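Spike protein P1 (Pseudoalteromonas phage pm2, PDB 2VVE) forms the receptor-binding spike at the fivefold vertices of the virion, its N-terminal part joined to the capsid vertex and its C-terminal part binding the receptor. Local coordinates at residues Leu131-Arg136 and Ile232-Asp237; Gly162-Asp167 and Ala199-Val204. One frame throughout, in Å; residues are numbered along the deposited sequence.

Contact 1 of 2, residues Leu131-Arg136 and Ile232-Asp237; sequences LKARVR and IEVYSD
Residues 131-136 and 232-236 run antiparallel, their axes 169° apart and 4.6 Å at closest approach, as the two central strands of a four-stranded jelly-roll sheet. Lys132 and Tyr235 form a hydrogen-bonded pair, Lys132 N giving to Tyr235 O (2.9 Å) and Tyr235 N to Lys132 O. Ala133 and Val234 follow as a non-hydrogen-bonded pair; their methyls face Phe157 of strand 151-160. At the far end Ile232 and Glu233 both oppose Arg134, a classic beta bulge: Arg134 N reaches Glu233 O at 2.8 Å, while the return bond from Glu233 N to Arg134 O is weak. On the opposite face of the sheet Lys132 CB sits over the Tyr235 ring in a CH-pi contact, 4.0 Å from the centroid. The lysine chain runs on extended past the ring to a salt bridge, NZ to Asp237 OD1 (2.9 Å), on the syn lone pair. Asp188 holds Arg134 and Arg136 in salt bridges, and Ile232 packs against both arginines. A water links Arg134 NH2 to Glu233 OE1. Bent at chi3 (-59°), the Arg136 chain lays its guanidinium against Ile232, whose CD1 lies 3.6 Å from NH1 and over the centre of that plane.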
ATOM      1  N   LEU A 131      28.300   1.882  21.355  1.00 14.93           N
ATOM      2  CA  LEU A 131      28.429   0.838  20.345  1.00 15.33           C
ATOM      3  C   LEU A 131      29.698   0.048  20.618  1.00 19.43           C
ATOM      4  O   LEU A 131      30.793   0.615  20.708  1.00 20.75           O
ATOM      5  CB  LEU A 131      28.454   1.439  18.934  1.00 21.86           C
ATOM      6  CG  LEU A 131      28.433   0.509  17.712  1.00 17.19           C
ATOM      7  CD1 LEU A 131      27.193  -0.376  17.687  1.00 16.62           C
ATOM      8  CD2 LEU A 131      28.509   1.324  16.427  1.00 16.96           C
ATOM      9  N   LYS A 132      29.545  -1.264  20.734  1.00 13.58           N
ATOM     10  CA  LYS A 132      30.644  -2.129  21.126  1.00 14.28           C
ATOM     11  C   LYS A 132      30.890  -3.244  20.128  1.00 19.18           C
ATOM     12  O   LYS A 132      30.012  -3.596  19.341  1.00 17.14           O
ATOM     13  CB  LYS A 132      30.362  -2.750  22.491  1.00 17.20           C
ATOM     14  CG  LYS A 132      30.363  -1.775  23.659  1.00 22.03           C
ATOM     15  CD  LYS A 132      29.982  -2.520  24.929  1.00 25.34           C
ATOM     16  CE  LYS A 132      29.836  -1.586  26.128  1.00 21.14           C
ATOM     17  NZ  LYS A 132      29.289  -2.313  27.327  1.00 32.45           N
ATOM     18  N   ALA A 133      32.099  -3.796  20.166  1.00 10.17           N
ATOM     19  CA  ALA A 133      32.382  -5.039  19.464  1.00 15.23           C
ATOM     20  C   ALA A 133      33.333  -5.904  20.267  1.00 16.80           C
ATOM     21  O   ALA A 133      34.253  -5.391  20.919  1.00 19.23           O
ATOM     22  CB  ALA A 133      32.954  -4.770  18.082  1.00 11.36           C
ATOM     23  N   ARG A 134      33.099  -7.213  20.207  1.00 16.05           N
ATOM     24  CA  ARG A 134      34.032  -8.212  20.699  1.00 17.56           C
ATOM     25  C   ARG A 134      34.987  -8.507  19.537  1.00 19.57           C
ATOM     26  O   ARG A 134      34.572  -8.953  18.456  1.00 16.45           O
ATOM     27  CB  ARG A 134      33.276  -9.470  21.162  1.00 17.48           C
ATOM     28  CG  ARG A 134      34.167 -10.637  21.556  1.00 22.15           C
ATOM     29  CD  ARG A 134      33.362 -11.854  21.997  1.00 17.03           C
ATOM     30  NE  ARG A 134      34.256 -12.903  22.479  1.00 28.33           N
ATOM     31  CZ  ARG A 134      33.862 -13.977  23.157  1.00 48.56           C
ATOM     32  NH1 ARG A 134      34.761 -14.866  23.560  1.00 40.29           N
ATOM     33  NH2 ARG A 134      32.576 -14.163  23.437  1.00 43.14           N
ATOM     34  N   VAL A 135      36.263  -8.205  19.749  1.00 19.69           N
ATOM     35  CA  VAL A 135      37.222  -8.164  18.652  1.00 15.10           C
ATOM     36  C   VAL A 135      38.357  -9.151  18.902  1.00 13.50           C
ATOM     37  O   VAL A 135      38.944  -9.180  19.986  1.00 20.71           O
ATOM     38  CB  VAL A 135      37.773  -6.711  18.425  1.00 18.87           C
ATOM     39  CG1 VAL A 135      38.762  -6.687  17.305  1.00 17.66           C
ATOM     40  CG2 VAL A 135      36.650  -5.742  18.106  1.00 12.01           C
ATOM     41  N   ARG A 136      38.645  -9.967  17.894  1.00 13.79           N
ATOM     42  CA  ARG A 136      39.681 -10.981  18.011  1.00 21.35           C
ATOM     43  C   ARG A 136      40.801 -10.713  17.015  1.00 20.41           C
ATOM     44  O   ARG A 136      40.592 -10.714  15.795  1.00 18.44           O
ATOM     45  CB  ARG A 136      39.091 -12.387  17.807  1.00 18.02           C
ATOM     46  CG  ARG A 136      40.107 -13.527  17.979  1.00 21.51           C
ATOM     47  CD  ARG A 136      39.436 -14.868  17.942  1.00 22.32           C
ATOM     48  NE  ARG A 136      38.434 -14.970  18.995  1.00 21.73           N
ATOM     49  CZ  ARG A 136      37.419 -15.824  18.979  1.00 24.90           C
ATOM     50  NH1 ARG A 136      37.264 -16.661  17.959  1.00 19.95           N
ATOM     51  NH2 ARG A 136      36.551 -15.826  19.985  1.00 27.96           N
ATOM     52  N   ILE A 232      34.087 -10.503  16.090  1.00 16.25           N
ATOM     53  CA  ILE A 232      33.319 -11.651  16.585  1.00 16.59           C
ATOM     54  C   ILE A 232      31.826 -11.321  16.821  1.00 19.50           C
ATOM     55  O   ILE A 232      30.927 -12.067  16.392  1.00 18.53           O
ATOM     56  CB  ILE A 232      33.981 -12.222  17.871  1.00 15.85           C
ATOM     57  CG1 ILE A 232      35.406 -12.729  17.562  1.00 16.99           C
ATOM     58  CG2 ILE A 232      33.114 -13.302  18.508  1.00 18.24           C
ATOM     59  CD1 ILE A 232      35.454 -13.884  16.556  1.00 22.16           C
ATOM     60  N   GLU A 233      31.576 -10.189  17.476  1.00 18.96           N
ATOM     61  CA  GLU A 233      30.224  -9.725  17.744  1.00 19.57           C
ATOM     62  C   GLU A 233      30.206  -8.199  17.756  1.00 16.11           C
ATOM     63  O   GLU A 233      31.072  -7.582  18.350  1.00 16.31           O
ATOM     64  CB  GLU A 233      29.763 -10.266  19.101  1.00 19.73           C
ATOM     65  CG  GLU A 233      28.285 -10.063  19.403  1.00 26.31           C
ATOM     66  CD  GLU A 233      27.947 -10.315  20.866  1.00 41.75           C
ATOM     67  OE1 GLU A 233      28.866 -10.625  21.666  1.00 42.36           O
ATOM     68  OE2 GLU A 233      26.756 -10.192  21.213  1.00 48.97           O
ATOM     69  N   VAL A 234      29.246  -7.602  17.056  1.00 12.09           N
ATOM     70  CA  VAL A 234      29.005  -6.160  17.141  1.00 14.06           C
ATOM     71  C   VAL A 234      27.629  -5.986  17.793  1.00 12.76           C
ATOM     72  O   VAL A 234      26.624  -6.536  17.314  1.00 15.68           O
ATOM     73  CB  VAL A 234      29.048  -5.462  15.763  1.00 18.76           C
ATOM     74  CG1 VAL A 234      28.846  -3.939  15.933  1.00 15.35           C
ATOM     75  CG2 VAL A 234      30.378  -5.778  15.034  1.00 14.92           C
ATOM     76  N   TYR A 235      27.589  -5.218  18.878  1.00 15.06           N
ATOM     77  CA  TYR A 235      26.398  -5.185  19.738  1.00 13.45           C
ATOM     78  C   TYR A 235      26.314  -3.898  20.538  1.00 18.25           C
ATOM     79  O   TYR A 235      27.222  -3.068  20.514  1.00 18.23           O
ATOM     80  CB  TYR A 235      26.418  -6.390  20.700  1.00 14.76           C
ATOM     81  CG  TYR A 235      27.543  -6.347  21.715  1.00 14.63           C
ATOM     82  CD1 TYR A 235      27.332  -5.826  23.001  1.00 16.49           C
ATOM     83  CD2 TYR A 235      28.826  -6.797  21.390  1.00 13.74           C
ATOM     84  CE1 TYR A 235      28.362  -5.761  23.930  1.00 21.54           C
ATOM     85  CE2 TYR A 235      29.866  -6.736  22.322  1.00 19.51           C
ATOM     86  CZ  TYR A 235      29.621  -6.217  23.590  1.00 19.81           C
ATOM     87  OH  TYR A 235      30.645  -6.149  24.509  1.00 22.71           O
ATOM     88  N   SER A 236      25.208  -3.744  21.259  1.00 16.01           N
ATOM     89  CA  SER A 236      25.093  -2.688  22.244  1.00 18.24           C
ATOM     90  C   SER A 236      24.278  -3.219  23.415  1.00 20.33           C
ATOM     91  O   SER A 236      23.267  -3.883  23.205  1.00 17.69           O
ATOM     92  CB  SER A 236      24.405  -1.468  21.637  1.00 17.62           C
ATOM     93  OG  SER A 236      24.241  -0.434  22.603  1.00 21.54           O
ATOM     94  N   ASP A 237      24.733  -2.942  24.632  1.00 21.35           N
ATOM     95  CA  ASP A 237      23.917  -3.205  25.825  1.00 20.90           C
ATOM     96  C   ASP A 237      23.430  -1.896  26.446  1.00 20.59           C
ATOM     97  O   ASP A 237      22.918  -1.878  27.558  1.00 19.78           O
ATOM     98  CB  ASP A 237      24.640  -4.092  26.840  1.00 25.44           C
ATOM     99  CG  ASP A 237      26.086  -3.707  27.041  1.00 42.76           C
ATOM    100  OD1 ASP A 237      26.443  -2.521  26.866  1.00 38.02           O
ATOM    101  OD2 ASP A 237      26.872  -4.612  27.379  1.00 30.04           O
TER
HETATM  102  O   HOH W   1      30.166 -13.026  21.602  1.00 40.46           O

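Contact 2 of 2, residues Gly162-Asp167 and Ala199-Val204; sequences GDETTD and AGVHRV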
ATOM      1  N   GLY A 162      25.811  11.288   7.376  1.00 28.28           N
ATOM      2  CA  GLY A 162      24.452  11.349   6.862  1.00 35.07           C
ATOM      3  C   GLY A 162      23.909   9.935   6.786  1.00 35.30           C
ATOM      4  O   GLY A 162      24.426   9.019   7.443  1.00 23.20           O
ATOM      5  N   ASP A 163      22.882   9.745   5.966  1.00 34.95           N
ATOM      6  CA  ASP A 163      22.246   8.435   5.852  1.00 34.23           C
ATOM      7  C   ASP A 163      23.028   7.497   4.922  1.00 34.30           C
ATOM      8  O   ASP A 163      24.137   7.824   4.493  1.00 32.36           O
ATOM      9  CB  ASP A 163      20.776   8.571   5.431  1.00 34.00           C
ATOM     10  CG  ASP A 163      20.601   9.281   4.099  1.00 44.78           C
ATOM     11  OD1 ASP A 163      21.582   9.419   3.336  1.00 38.27           O
ATOM     12  OD2 ASP A 163      19.462   9.701   3.813  1.00 41.01           O
ATOM     13  N   GLU A 164      22.446   6.339   4.608  1.00 34.59           N
ATOM     14  CA  GLU A 164      23.129   5.322   3.805  1.00 41.29           C
ATOM     15  C   GLU A 164      23.356   5.737   2.338  1.00 40.61           C
ATOM     16  O   GLU A 164      24.090   5.060   1.610  1.00 34.38           O
ATOM     17  CB  GLU A 164      22.412   3.961   3.916  1.00 44.67           C
ATOM     18  CG  GLU A 164      21.121   3.817   3.090  1.00 43.61           C
ATOM     19  CD  GLU A 164      19.887   4.418   3.761  1.00 43.72           C
ATOM     20  OE1 GLU A 164      18.789   3.843   3.592  1.00 48.58           O
ATOM     21  OE2 GLU A 164      20.002   5.457   4.449  1.00 31.35           O
ATOM     22  N   THR A 165      22.737   6.846   1.917  1.00 35.10           N
ATOM     23  CA  THR A 165      22.890   7.361   0.548  1.00 38.44           C
ATOM     24  C   THR A 165      24.030   8.383   0.405  1.00 38.81           C
ATOM     25  O   THR A 165      24.414   8.737  -0.714  1.00 41.32           O
ATOM     26  CB  THR A 165      21.567   7.969  -0.019  1.00 46.03           C
ATOM     27  OG1 THR A 165      21.275   9.220   0.623  1.00 47.36           O
ATOM     28  CG2 THR A 165      20.385   7.003   0.151  1.00 42.58           C
ATOM     29  N   THR A 166      24.560   8.854   1.535  1.00 31.53           N
ATOM     30  CA  THR A 166      25.666   9.824   1.552  1.00 30.73           C
ATOM     31  C   THR A 166      27.003   9.078   1.548  1.00 30.74           C
ATOM     32  O   THR A 166      27.041   7.879   1.862  1.00 29.52           O
ATOM     33  CB  THR A 166      25.585  10.743   2.800  1.00 29.19           C
ATOM     34  OG1 THR A 166      25.716   9.949   3.986  1.00 32.02           O
ATOM     35  CG2 THR A 166      24.258  11.500   2.836  1.00 38.52           C
ATOM     36  N   ASP A 167      28.096   9.765   1.203  1.00 23.27           N
ATOM     37  CA  ASP A 167      29.377   9.059   1.021  1.00 24.57           C
ATOM     38  C   ASP A 167      30.414   9.177   2.140  1.00 22.56           C
ATOM     39  O   ASP A 167      31.219   8.262   2.332  1.00 20.02           O
ATOM     40  CB  ASP A 167      30.042   9.404  -0.312  1.00 24.08           C
ATOM     41  CG  ASP A 167      30.858   8.239  -0.859  1.00 25.44           C
ATOM     42  OD1 ASP A 167      30.294   7.130  -0.955  1.00 19.83           O
ATOM     43  OD2 ASP A 167      32.057   8.410  -1.157  1.00 24.54           O
ATOM     44  N   ALA A 199      18.679  11.270  13.470  1.00 26.76           N
ATOM     45  CA  ALA A 199      17.622  10.307  13.180  1.00 26.11           C
ATOM     46  C   ALA A 199      17.760   9.813  11.750  1.00 31.64           C
ATOM     47  O   ALA A 199      18.176  10.560  10.856  1.00 31.94           O
ATOM     48  CB  ALA A 199      16.248  10.927  13.399  1.00 30.25           C
ATOM     49  N   GLY A 200      17.426   8.545  11.545  1.00 22.94           N
ATOM     50  CA  GLY A 200      17.546   7.936  10.230  1.00 22.40           C
ATOM     51  C   GLY A 200      18.547   6.803  10.191  1.00 27.15           C
ATOM     52  O   GLY A 200      19.126   6.425  11.215  1.00 21.67           O
ATOM     53  N   VAL A 201      18.756   6.274   8.994  1.00 25.35           N
ATOM     54  CA  VAL A 201      19.608   5.120   8.805  1.00 20.62           C
ATOM     55  C   VAL A 201      21.054   5.580   8.642  1.00 22.19           C
ATOM     56  O   VAL A 201      21.335   6.525   7.902  1.00 25.08           O
ATOM     57  CB  VAL A 201      19.139   4.283   7.587  1.00 20.92           C
ATOM     58  CG1 VAL A 201      20.086   3.141   7.298  1.00 20.12           C
ATOM     59  CG2 VAL A 201      17.720   3.765   7.815  1.00 26.03           C
ATOM     60  N   HIS A 202      21.959   4.921   9.361  1.00 15.82           N
ATOM     61  CA  HIS A 202      23.388   5.141   9.214  1.00 12.72           C
ATOM     62  C   HIS A 202      24.035   3.787   8.942  1.00 19.26           C
ATOM     63  O   HIS A 202      23.685   2.777   9.557  1.00 20.50           O
ATOM     64  CB  HIS A 202      24.006   5.767  10.471  1.00 17.43           C
ATOM     65  CG  HIS A 202      23.497   7.146  10.767  1.00 18.27           C
ATOM     66  ND1 HIS A 202      24.173   8.281  10.382  1.00 22.04           N
ATOM     67  CD2 HIS A 202      22.359   7.569  11.370  1.00 16.22           C
ATOM     68  CE1 HIS A 202      23.489   9.348  10.754  1.00 20.90           C
ATOM     69  NE2 HIS A 202      22.380   8.944  11.352  1.00 17.57           N
ATOM     70  N   ARG A 203      24.963   3.780   8.002  1.00 14.31           N
ATOM     71  CA  ARG A 203      25.657   2.550   7.607  1.00 10.99           C
ATOM     72  C   ARG A 203      27.007   2.475   8.315  1.00 14.55           C
ATOM     73  O   ARG A 203      27.739   3.476   8.391  1.00 14.11           O
ATOM     74  CB  ARG A 203      25.839   2.492   6.092  1.00 11.78           C
ATOM     75  CG  ARG A 203      26.444   1.197   5.557  1.00 13.56           C
ATOM     76  CD  ARG A 203      25.977   0.955   4.124  1.00 10.34           C
ATOM     77  NE  ARG A 203      24.542   0.624   4.097  1.00 16.16           N
ATOM     78  CZ  ARG A 203      23.821   0.450   2.993  1.00 18.66           C
ATOM     79  NH1 ARG A 203      24.387   0.584   1.806  1.00 17.40           N
ATOM     80  NH2 ARG A 203      22.526   0.138   3.082  1.00 18.69           N
ATOM     81  N   VAL A 204      27.314   1.281   8.827  1.00 12.18           N
ATOM     82  CA  VAL A 204      28.510   1.038   9.649  1.00 10.16           C
ATOM     83  C   VAL A 204      29.396  -0.049   9.041  1.00 12.03           C
ATOM     84  O   VAL A 204      28.930  -1.165   8.795  1.00 12.27           O
ATOM     85  CB  VAL A 204      28.125   0.613  11.103  1.00 13.74           C
ATOM     86  CG1 VAL A 204      29.382   0.460  11.970  1.00 13.33           C
ATOM     87  CG2 VAL A 204      27.137   1.599  11.727  1.00 11.72           C
TER
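One face of the Arg203 guanidinium carries Glu164 CB, 3.7 Å above the plane and offset toward its rim, while Gly162 O stands obliquely to the His202 ring. Residues 163-166 form a type I beta turn, and Asp163 adds an Asx turn; this loop joins strands 151-160 and 169-172 and leans on strand 200-208 of a jelly-roll domain. The charged ends of Glu164 and Arg203 do not meet: their planes are 54° apart, and OE1 stays 5.3 Å from NH2. Arg203 instead makes salt bridges through NE to Asp117 and through NH1 to Glu109, and Glu164 meets the guanidinium with CB and CG. With chi1 at 77° and a bend at chi2 (-82°), the Glu164 chain turns its carboxylate to Val201: Glu164 OE2 lies 3.5 Å from Val201 CB and also touches Val201 CG1. The His202 ring is held by bonds outside this contact, ND1 to Thr160 O and NE2 to Ser198 O. Gly162 O is close to ND1, but the angle is poor and no hydrogen bond forms; this carbonyl accepts from Thr160 OG1. The backbones come nearest where Asp163 CA meets Val201 O at 2.9 Å in a CA-H...O contact. Within the loop, Asp163 O takes the turn bond from Thr166 N and a second bond from Thr166 OG1, the latter in the carbonyl plane on a lone pair. The Asp163 carboxylate grips Thr165, two residues on: Thr165 N and Thr165 OG1 approach OD1 from the same face of its plane, the hydroxyl on the syn side at 2.7 Å.

In the fold
Both contacts belong to the same jelly-roll domain, and contact 2 is nested in the chain excursion closed by contact 1. Their centres are about 20 Å apart. Contact 1 joins two strands inside one sheet and is partly buried, with one apolar face turned to strand 151-160 and the other polar. Contact 2 is a surface contact between a loop and a strand of the other sheet. Strand 151-160 relates the two: it packs on contact 1 and leads into the loop of contact 2. Paired backbone bonds and a salt bridge bind the first; the second rests on carbon packing and a close CA-H...O approach, and no clear hydrogen bond passes between its two segments.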